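Local coordinates for protein transmembrane oligosaccharyl transferase, putative (Archaeoglobus fulgidus, PDB 3VGP) that belongs to the AglB branch of the oligosaccharyl transferase family and is represented here by its C-terminal globular domain, at residues K30-V35 with K82-R87; M36-Y41 with A60-A65. The protein carries 1 engineered substitution. All blocks are in the same frame, centred on the assembly; numbering follows the deposited sequence.

Contact 1: residues K30-V35 with K82-R87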
ATOM      1  N   LYS A  30     -19.266   5.225  -4.722  1.00 33.11           N
ATOM      2  CA  LYS A  30     -18.160   5.114  -3.783  1.00 31.81           C
ATOM      3  C   LYS A  30     -17.194   3.993  -4.158  1.00 29.39           C
ATOM      4  O   LYS A  30     -17.612   2.906  -4.541  1.00 29.27           O
ATOM      5  CB  LYS A  30     -18.713   4.882  -2.377  1.00 34.30           C
ATOM      6  CG  LYS A  30     -17.708   5.132  -1.272  1.00 37.92           C
ATOM      7  CD  LYS A  30     -18.371   5.113   0.095  1.00 39.80           C
ATOM      8  CE  LYS A  30     -17.404   5.587   1.177  1.00 42.78           C
ATOM      9  NZ  LYS A  30     -18.048   5.645   2.523  1.00 45.40           N
ATOM     10  N   PRO A  31     -15.881   4.252  -4.054  1.00 29.22           N
ATOM     11  CA  PRO A  31     -14.840   3.268  -4.380  1.00 27.49           C
ATOM     12  C   PRO A  31     -14.968   1.984  -3.559  1.00 26.34           C
ATOM     13  O   PRO A  31     -15.548   2.000  -2.470  1.00 26.74           O
ATOM     14  CB  PRO A  31     -13.549   4.016  -4.052  1.00 28.67           C
ATOM     15  CG  PRO A  31     -13.911   5.444  -4.313  1.00 30.64           C
ATOM     16  CD  PRO A  31     -15.277   5.543  -3.681  1.00 30.33           C
ATOM     17  N   GLU A  32     -14.429   0.879  -4.075  1.00 22.63           N
ATOM     18  CA  GLU A  32     -14.475  -0.382  -3.335  1.00 22.11           C
ATOM     19  C   GLU A  32     -13.848  -0.101  -1.976  1.00 22.01           C
ATOM     20  O   GLU A  32     -14.342  -0.553  -0.944  1.00 23.10           O
ATOM     21  CB  GLU A  32     -13.709  -1.477  -4.075  1.00 23.68           C
ATOM     22  CG  GLU A  32     -14.347  -1.877  -5.394  1.00 29.41           C
ATOM     23  CD  GLU A  32     -13.836  -3.208  -5.900  1.00 30.35           C
ATOM     24  OE1 GLU A  32     -13.940  -4.202  -5.150  1.00 34.43           O
ATOM     25  OE2 GLU A  32     -13.340  -3.266  -7.043  1.00 33.23           O
ATOM     26  N   TYR A  33     -12.744   0.641  -1.990  1.00 19.34           N
ATOM     27  CA  TYR A  33     -12.084   1.075  -0.766  1.00 17.53           C
ATOM     28  C   TYR A  33     -11.140   2.226  -1.098  1.00 17.73           C
ATOM     29  O   TYR A  33     -10.694   2.363  -2.235  1.00 18.33           O
ATOM     30  CB  TYR A  33     -11.372  -0.066  -0.014  1.00 16.83           C
ATOM     31  CG  TYR A  33     -10.293  -0.829  -0.738  1.00 16.57           C
ATOM     32  CD1 TYR A  33     -10.601  -1.935  -1.524  1.00 17.06           C
ATOM     33  CD2 TYR A  33      -8.950  -0.487  -0.570  1.00 16.97           C
ATOM     34  CE1 TYR A  33      -9.595  -2.696  -2.126  1.00 16.24           C
ATOM     35  CE2 TYR A  33      -7.938  -1.238  -1.167  1.00 17.39           C
ATOM     36  CZ  TYR A  33      -8.267  -2.339  -1.941  1.00 19.32           C
ATOM     37  OH  TYR A  33      -7.268  -3.083  -2.527  1.00 19.12           O
ATOM     38  N   SER A  34     -10.858   3.056  -0.101  1.00 17.03           N
ATOM     39  CA  SER A  34     -10.047   4.252  -0.294  1.00 17.72           C
ATOM     40  C   SER A  34      -8.554   4.174  -0.042  1.00 17.58           C
ATOM     41  O   SER A  34      -7.787   4.917  -0.655  1.00 16.19           O
ATOM     42  CB  SER A  34     -10.606   5.380   0.573  1.00 21.43           C
ATOM     43  OG  SER A  34     -11.949   5.660   0.231  1.00 26.52           O
ATOM     44  N   VAL A  35      -8.144   3.296   0.860  1.00 16.42           N
ATOM     45  CA  VAL A  35      -6.735   3.198   1.205  1.00 16.19           C
ATOM     46  C   VAL A  35      -6.121   1.844   0.903  1.00 16.26           C
ATOM     47  O   VAL A  35      -6.660   0.808   1.287  1.00 16.25           O
ATOM     48  CB  VAL A  35      -6.531   3.501   2.708  1.00 16.61           C
ATOM     49  CG1 VAL A  35      -5.045   3.417   3.066  1.00 16.78           C
ATOM     50  CG2 VAL A  35      -7.103   4.874   3.043  1.00 17.08           C
ATOM     51  N   LYS A  82      -6.926   1.852  -9.845  1.00 20.87           N
ATOM     52  CA  LYS A  82      -8.105   2.399 -10.511  1.00 22.36           C
ATOM     53  C   LYS A  82      -9.307   1.487 -10.309  1.00 22.19           C
ATOM     54  O   LYS A  82     -10.411   1.950 -10.026  1.00 23.01           O
ATOM     55  CB  LYS A  82      -7.849   2.577 -12.011  1.00 23.15           C
ATOM     56  CG  LYS A  82      -6.778   3.599 -12.360  1.00 30.91           C
ATOM     57  CD  LYS A  82      -7.122   4.995 -11.858  1.00 33.09           C
ATOM     58  CE  LYS A  82      -6.090   6.011 -12.331  1.00 35.37           C
ATOM     59  NZ  LYS A  82      -6.314   7.368 -11.762  1.00 34.61           N
ATOM     60  N   LYS A  83      -9.081   0.185 -10.450  1.00 21.58           N
ATOM     61  CA  LYS A  83     -10.140  -0.800 -10.292  1.00 23.92           C
ATOM     62  C   LYS A  83     -10.832  -0.681  -8.939  1.00 22.31           C
ATOM     63  O   LYS A  83     -12.057  -0.723  -8.856  1.00 24.21           O
ATOM     64  CB  LYS A  83      -9.568  -2.210 -10.454  1.00 25.56           C
ATOM     65  CG  LYS A  83     -10.597  -3.325 -10.317  1.00 31.06           C
ATOM     66  CD  LYS A  83      -9.946  -4.694 -10.453  1.00 36.04           C
ATOM     67  CE  LYS A  83      -9.224  -4.833 -11.788  1.00 39.04           C
ATOM     68  NZ  LYS A  83      -8.594  -6.173 -11.953  1.00 42.20           N
ATOM     69  N   ARG A  84     -10.047  -0.519  -7.879  1.00 20.05           N
ATOM     70  CA  ARG A  84     -10.614  -0.412  -6.541  1.00 18.64           C
ATOM     71  C   ARG A  84     -11.032   1.001  -6.154  1.00 18.03           C
ATOM     72  O   ARG A  84     -11.671   1.192  -5.121  1.00 19.50           O
ATOM     73  CB  ARG A  84      -9.625  -0.939  -5.496  1.00 16.42           C
ATOM     74  CG  ARG A  84      -9.127  -2.349  -5.752  1.00 19.26           C
ATOM     75  CD  ARG A  84     -10.258  -3.366  -5.799  1.00 21.51           C
ATOM     76  NE  ARG A  84      -9.709  -4.709  -5.970  1.00 21.64           N
ATOM     77  CZ  ARG A  84     -10.415  -5.784  -6.298  1.00 27.43           C
ATOM     78  NH1 ARG A  84     -11.725  -5.692  -6.498  1.00 26.83           N
ATOM     79  NH2 ARG A  84      -9.804  -6.955  -6.437  1.00 25.82           N
ATOM     80  N   GLY A  85     -10.665   1.988  -6.972  1.00 17.31           N
ATOM     81  CA  GLY A  85     -11.022   3.366  -6.675  1.00 17.85           C
ATOM     82  C   GLY A  85     -10.243   3.969  -5.516  1.00 18.28           C
ATOM     83  O   GLY A  85     -10.671   4.948  -4.899  1.00 19.32           O
ATOM     84  N   VAL A  86      -9.089   3.385  -5.228  1.00 17.33           N
ATOM     85  CA  VAL A  86      -8.223   3.842  -4.149  1.00 17.28           C
ATOM     86  C   VAL A  86      -7.758   5.278  -4.355  1.00 16.34           C
ATOM     87  O   VAL A  86      -7.405   5.669  -5.466  1.00 16.99           O
ATOM     88  CB  VAL A  86      -6.979   2.921  -4.035  1.00 20.22           C
ATOM     89  CG1 VAL A  86      -5.874   3.610  -3.251  1.00 24.44           C
ATOM     90  CG2 VAL A  86      -7.373   1.615  -3.362  1.00 22.27           C
ATOM     91  N   ARG A  87      -7.774   6.060  -3.278  1.00 16.90           N
ATOM     92  CA  ARG A  87      -7.321   7.447  -3.334  1.00 16.03           C
ATOM     93  C   ARG A  87      -5.914   7.548  -2.764  1.00 17.65           C
ATOM     94  O   ARG A  87      -5.094   8.330  -3.247  1.00 15.79           O
ATOM     95  CB  ARG A  87      -8.242   8.358  -2.525  1.00 18.12           C
ATOM     96  CG  ARG A  87      -7.738   9.791  -2.460  1.00 17.28           C
ATOM     97  CD  ARG A  87      -8.699  10.702  -1.719  1.00 20.96           C
ATOM     98  NE  ARG A  87      -8.211  12.077  -1.693  1.00 21.97           N
ATOM     99  CZ  ARG A  87      -8.822  13.075  -1.065  1.00 23.22           C
ATOM    100  NH1 ARG A  87      -8.298  14.292  -1.093  1.00 21.56           N
ATOM    101  NH2 ARG A  87      -9.957  12.855  -0.408  1.00 24.45           N
TER
HETATM  102  O   HOH W   1     -13.964   1.019  -7.172  1.00 35.62           O
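The ring of Y33 and the guanidinium of R84 are the flat groups here. Over one face of the Y33 ring lies R84 CB, 4.2 Å from the ring centroid in a CH-pi contact, while V86 CG2 approaches obliquely, 3.6 Å from Y33 CE2. The backbone carbon of V35 sits at the edge of the same ring, in its plane. CG of Y33, set between the backbone N and the carbonyl carbon (chi1 59°), brings that ring face over R84 CB. The guanidinium meets the carboxylate of E32 at its own edge, the two planes being 79° apart. NH1 of R84 lies 3.0 Å from both E32 OE1 and OE2, meeting OE2 on its syn side; the bond to OE1 is weak because it is more bent (131° at the hydrogen). NE of R84 and OH of Y33 both turn to D64.

The backbone that carries R84 leaves its helix through a Schellman motif: G85 follows with positive phi and two bonds back into the last turn, and the chain then heads for strand 88-91. P31 packs tightly on this turn, its CB 3.1 Å from G85 O. Two backbone bonds tie the segments together, a long, weak one from Y33 N to R84 O (3.4 Å) and a firmer one from R87 N to S34 O (2.9 Å). The latter leads into the parallel pairing of strands 35-36 and 88-91. A water bridges the segments, accepting from E32 N and donating to K83 O, 3.1 Å from each. The extended chain of R87 leads off to a salt bridge with E160.

Contact 2: residues M36-Y41 with A60-A65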
HETATM    1  N   MSE A  36      -4.998   1.861   0.195  1.00 16.68           N
HETATM    2  CA  MSE A  36      -4.288   0.630  -0.107  1.00 19.32           C
HETATM    3  C   MSE A  36      -3.007   0.591   0.704  1.00 20.13           C
HETATM    4  O   MSE A  36      -2.134   1.446   0.544  1.00 18.06           O
HETATM    5  CB  MSE A  36      -3.932   0.532  -1.581  1.00 23.99           C
HETATM    6  CG  MSE A  36      -3.071  -0.678  -1.856  1.00 29.75           C
HETATM    7 SE   MSE A  36      -2.667  -0.817  -3.695  1.00 46.33          SE
HETATM    8  CE  MSE A  36      -4.324  -1.555  -4.288  1.00 32.55           C
ATOM      9  N   SER A  37      -2.894  -0.406   1.573  1.00 20.32           N
ATOM     10  CA  SER A  37      -1.715  -0.543   2.415  1.00 21.62           C
ATOM     11  C   SER A  37      -1.516  -2.017   2.734  1.00 22.71           C
ATOM     12  O   SER A  37      -2.384  -2.843   2.437  1.00 20.90           O
ATOM     13  CB  SER A  37      -1.914   0.251   3.711  1.00 25.12           C
ATOM     14  OG  SER A  37      -0.713   0.337   4.462  1.00 33.58           O
ATOM     15  N   TRP A  38      -0.371  -2.343   3.329  1.00 21.31           N
ATOM     16  CA  TRP A  38      -0.067  -3.715   3.699  1.00 22.24           C
ATOM     17  C   TRP A  38      -0.496  -3.881   5.145  1.00 23.35           C
ATOM     18  O   TRP A  38       0.160  -3.390   6.063  1.00 23.86           O
ATOM     19  CB  TRP A  38       1.427  -4.000   3.566  1.00 21.31           C
ATOM     20  CG  TRP A  38       1.761  -5.445   3.778  1.00 22.04           C
ATOM     21  CD1 TRP A  38       2.530  -5.974   4.778  1.00 21.05           C
ATOM     22  CD2 TRP A  38       1.334  -6.548   2.976  1.00 21.69           C
ATOM     23  NE1 TRP A  38       2.607  -7.338   4.646  1.00 20.68           N
ATOM     24  CE2 TRP A  38       1.883  -7.718   3.548  1.00 22.42           C
ATOM     25  CE3 TRP A  38       0.540  -6.663   1.828  1.00 22.14           C
ATOM     26  CZ2 TRP A  38       1.661  -8.988   3.011  1.00 23.76           C
ATOM     27  CZ3 TRP A  38       0.321  -7.928   1.294  1.00 23.16           C
ATOM     28  CH2 TRP A  38       0.879  -9.071   1.887  1.00 24.66           C
ATOM     29  N   TRP A  39      -1.604  -4.585   5.335  1.00 24.94           N
ATOM     30  CA  TRP A  39      -2.161  -4.784   6.659  1.00 25.45           C
ATOM     31  C   TRP A  39      -1.856  -6.097   7.344  1.00 24.99           C
ATOM     32  O   TRP A  39      -1.645  -7.123   6.702  1.00 24.97           O
ATOM     33  CB  TRP A  39      -3.687  -4.671   6.617  1.00 26.80           C
ATOM     34  CG  TRP A  39      -4.220  -3.309   6.368  1.00 27.78           C
ATOM     35  CD1 TRP A  39      -4.507  -2.744   5.160  1.00 26.58           C
ATOM     36  CD2 TRP A  39      -4.552  -2.334   7.360  1.00 28.73           C
ATOM     37  NE1 TRP A  39      -5.003  -1.475   5.339  1.00 28.93           N
ATOM     38  CE2 TRP A  39      -5.040  -1.199   6.681  1.00 29.24           C
ATOM     39  CE3 TRP A  39      -4.485  -2.312   8.761  1.00 30.89           C
ATOM     40  CZ2 TRP A  39      -5.460  -0.048   7.354  1.00 31.06           C
ATOM     41  CZ3 TRP A  39      -4.903  -1.166   9.431  1.00 30.55           C
ATOM     42  CH2 TRP A  39      -5.385  -0.052   8.725  1.00 31.55           C
ATOM     43  N   ASP A  40      -1.849  -6.028   8.669  1.00 26.84           N
ATOM     44  CA  ASP A  40      -1.697  -7.192   9.521  1.00 28.05           C
ATOM     45  C   ASP A  40      -3.160  -7.375   9.911  1.00 26.04           C
ATOM     46  O   ASP A  40      -3.839  -6.398  10.238  1.00 26.39           O
ATOM     47  CB  ASP A  40      -0.862  -6.871  10.760  1.00 30.98           C
ATOM     48  CG  ASP A  40      -1.026  -7.910  11.856  1.00 34.15           C
ATOM     49  OD1 ASP A  40      -2.094  -7.928  12.503  1.00 36.54           O
ATOM     50  OD2 ASP A  40      -0.093  -8.715  12.068  1.00 36.40           O
ATOM     51  N   TYR A  41      -3.654  -8.602   9.851  1.00 26.50           N
ATOM     52  CA  TYR A  41      -5.049  -8.863  10.175  1.00 26.39           C
ATOM     53  C   TYR A  41      -5.520  -8.220  11.477  1.00 27.29           C
ATOM     54  O   TYR A  41      -6.586  -7.607  11.522  1.00 25.66           O
ATOM     55  CB  TYR A  41      -5.296 -10.371  10.217  1.00 27.90           C
ATOM     56  CG  TYR A  41      -6.743 -10.729  10.433  1.00 27.98           C
ATOM     57  CD1 TYR A  41      -7.262 -10.864  11.720  1.00 30.81           C
ATOM     58  CD2 TYR A  41      -7.603 -10.903   9.351  1.00 29.72           C
ATOM     59  CE1 TYR A  41      -8.606 -11.165  11.922  1.00 30.94           C
ATOM     60  CE2 TYR A  41      -8.943 -11.202   9.542  1.00 29.31           C
ATOM     61  CZ  TYR A  41      -9.438 -11.332  10.828  1.00 30.90           C
ATOM     62  OH  TYR A  41     -10.766 -11.632  11.021  1.00 32.97           O
ATOM     63  N   ALA A  60      -8.372 -10.443  -0.050  1.00 22.41           N
ATOM     64  CA  ALA A  60      -8.442  -9.747  -1.328  1.00 22.22           C
ATOM     65  C   ALA A  60      -7.620  -8.465  -1.252  1.00 20.88           C
ATOM     66  O   ALA A  60      -6.912  -8.110  -2.195  1.00 21.06           O
ATOM     67  CB  ALA A  60      -9.903  -9.427  -1.677  1.00 23.66           C
ATOM     68  N   GLY A  61      -7.714  -7.778  -0.120  1.00 18.88           N
ATOM     69  CA  GLY A  61      -6.963  -6.550   0.063  1.00 18.33           C
ATOM     70  C   GLY A  61      -5.468  -6.815   0.073  1.00 18.72           C
ATOM     71  O   GLY A  61      -4.682  -6.015  -0.441  1.00 16.96           O
ATOM     72  N   ALA A  62      -5.073  -7.944   0.654  1.00 17.17           N
ATOM     73  CA  ALA A  62      -3.660  -8.308   0.728  1.00 19.18           C
ATOM     74  C   ALA A  62      -3.122  -8.622  -0.665  1.00 19.04           C
ATOM     75  O   ALA A  62      -2.033  -8.187  -1.036  1.00 18.20           O
ATOM     76  CB  ALA A  62      -3.476  -9.519   1.654  1.00 19.06           C
ATOM     77  N   VAL A  63      -3.890  -9.383  -1.438  1.00 18.11           N
ATOM     78  CA  VAL A  63      -3.466  -9.733  -2.784  1.00 18.70           C
ATOM     79  C   VAL A  63      -3.393  -8.471  -3.630  1.00 16.19           C
ATOM     80  O   VAL A  63      -2.460  -8.303  -4.408  1.00 16.82           O
ATOM     81  CB  VAL A  63      -4.429 -10.739  -3.433  1.00 19.72           C
ATOM     82  CG1 VAL A  63      -4.054 -10.947  -4.893  1.00 23.57           C
ATOM     83  CG2 VAL A  63      -4.363 -12.063  -2.680  1.00 21.64           C
ATOM     84  N   ASP A  64      -4.377  -7.586  -3.478  1.00 16.60           N
ATOM     85  CA  ASP A  64      -4.376  -6.328  -4.227  1.00 16.24           C
ATOM     86  C   ASP A  64      -3.083  -5.567  -3.941  1.00 15.44           C
ATOM     87  O   ASP A  64      -2.379  -5.143  -4.855  1.00 16.37           O
ATOM     88  CB  ASP A  64      -5.535  -5.410  -3.812  1.00 16.66           C
ATOM     89  CG  ASP A  64      -6.886  -5.865  -4.336  1.00 20.07           C
ATOM     90  OD1 ASP A  64      -6.941  -6.730  -5.231  1.00 20.13           O
ATOM     91  OD2 ASP A  64      -7.903  -5.321  -3.848  1.00 22.10           O
ATOM     92  N   ALA A  65      -2.788  -5.377  -2.661  1.00 15.09           N
ATOM     93  CA  ALA A  65      -1.596  -4.634  -2.274  1.00 13.39           C
ATOM     94  C   ALA A  65      -0.301  -5.296  -2.733  1.00 14.70           C
ATOM     95  O   ALA A  65       0.614  -4.619  -3.191  1.00 15.31           O
ATOM     96  CB  ALA A  65      -1.579  -4.421  -0.760  1.00 13.19           C
TER
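The WWDYG signature of the oligosaccharyl transferase family begins at W38, and the loop carrying it leaves strand 35-36 by passing over helix 58-69. No hydrogen bond joins the segments; the contact is van der Waals packing, mostly apolar. W38 presents the benzo edge of its indole to the helix: CZ3 lies 3.3 Å from A62 O, which sits in the ring plane, and CE3 lies 4.0 Å from A65 CB. CG anti to the backbone N (chi1 -173°) swings the indole to this side, where I108 and I111 of helix 105-111 also touch it. The methyls of A62 and A65, three residues apart, both touch W38, and S37 O lies 3.7 Å from A65 CB. Selenomethionine M36 rests its CG against A65 CB at 4.2 Å. Its chain, bent at the last torsion (chi3 -79°), then brings CE to 4.1 Å from D64 CB, crossing that side chain at about a right angle. D40 takes the N-cap position of helix 41-44: its OD1 accepts a hydrogen bond from G1 N and a weak one from G42 N. Thus the WWDYG motif sets its first tryptophan edge-on against helix 58-69, its aspartate capping helix 41-44.

In the fold
Contact 2 is nested along the chain inside the loop that contact 1 closes, and segments 30-35 and 36-41 run on without a break. The centres of the two contacts lie about 13 Å apart, yet they share a polar junction. D64, buried on helix 58-69, uses OD2 twice: R84 NE forms a salt bridge to it at 2.9 Å, and Y33 OH lies 2.7 Å away, probably hydrogen-bonded. These two donors would help stabilise the negative charge of D64. Packing adds a second link, V86 CG1 lying 4.0 Å from M36 N. The D64-R84 bridge joins helix 58-69 directly to the end of helix 74-84, and Y33 reaches the same carboxylate from the chain leading into strand 35-36.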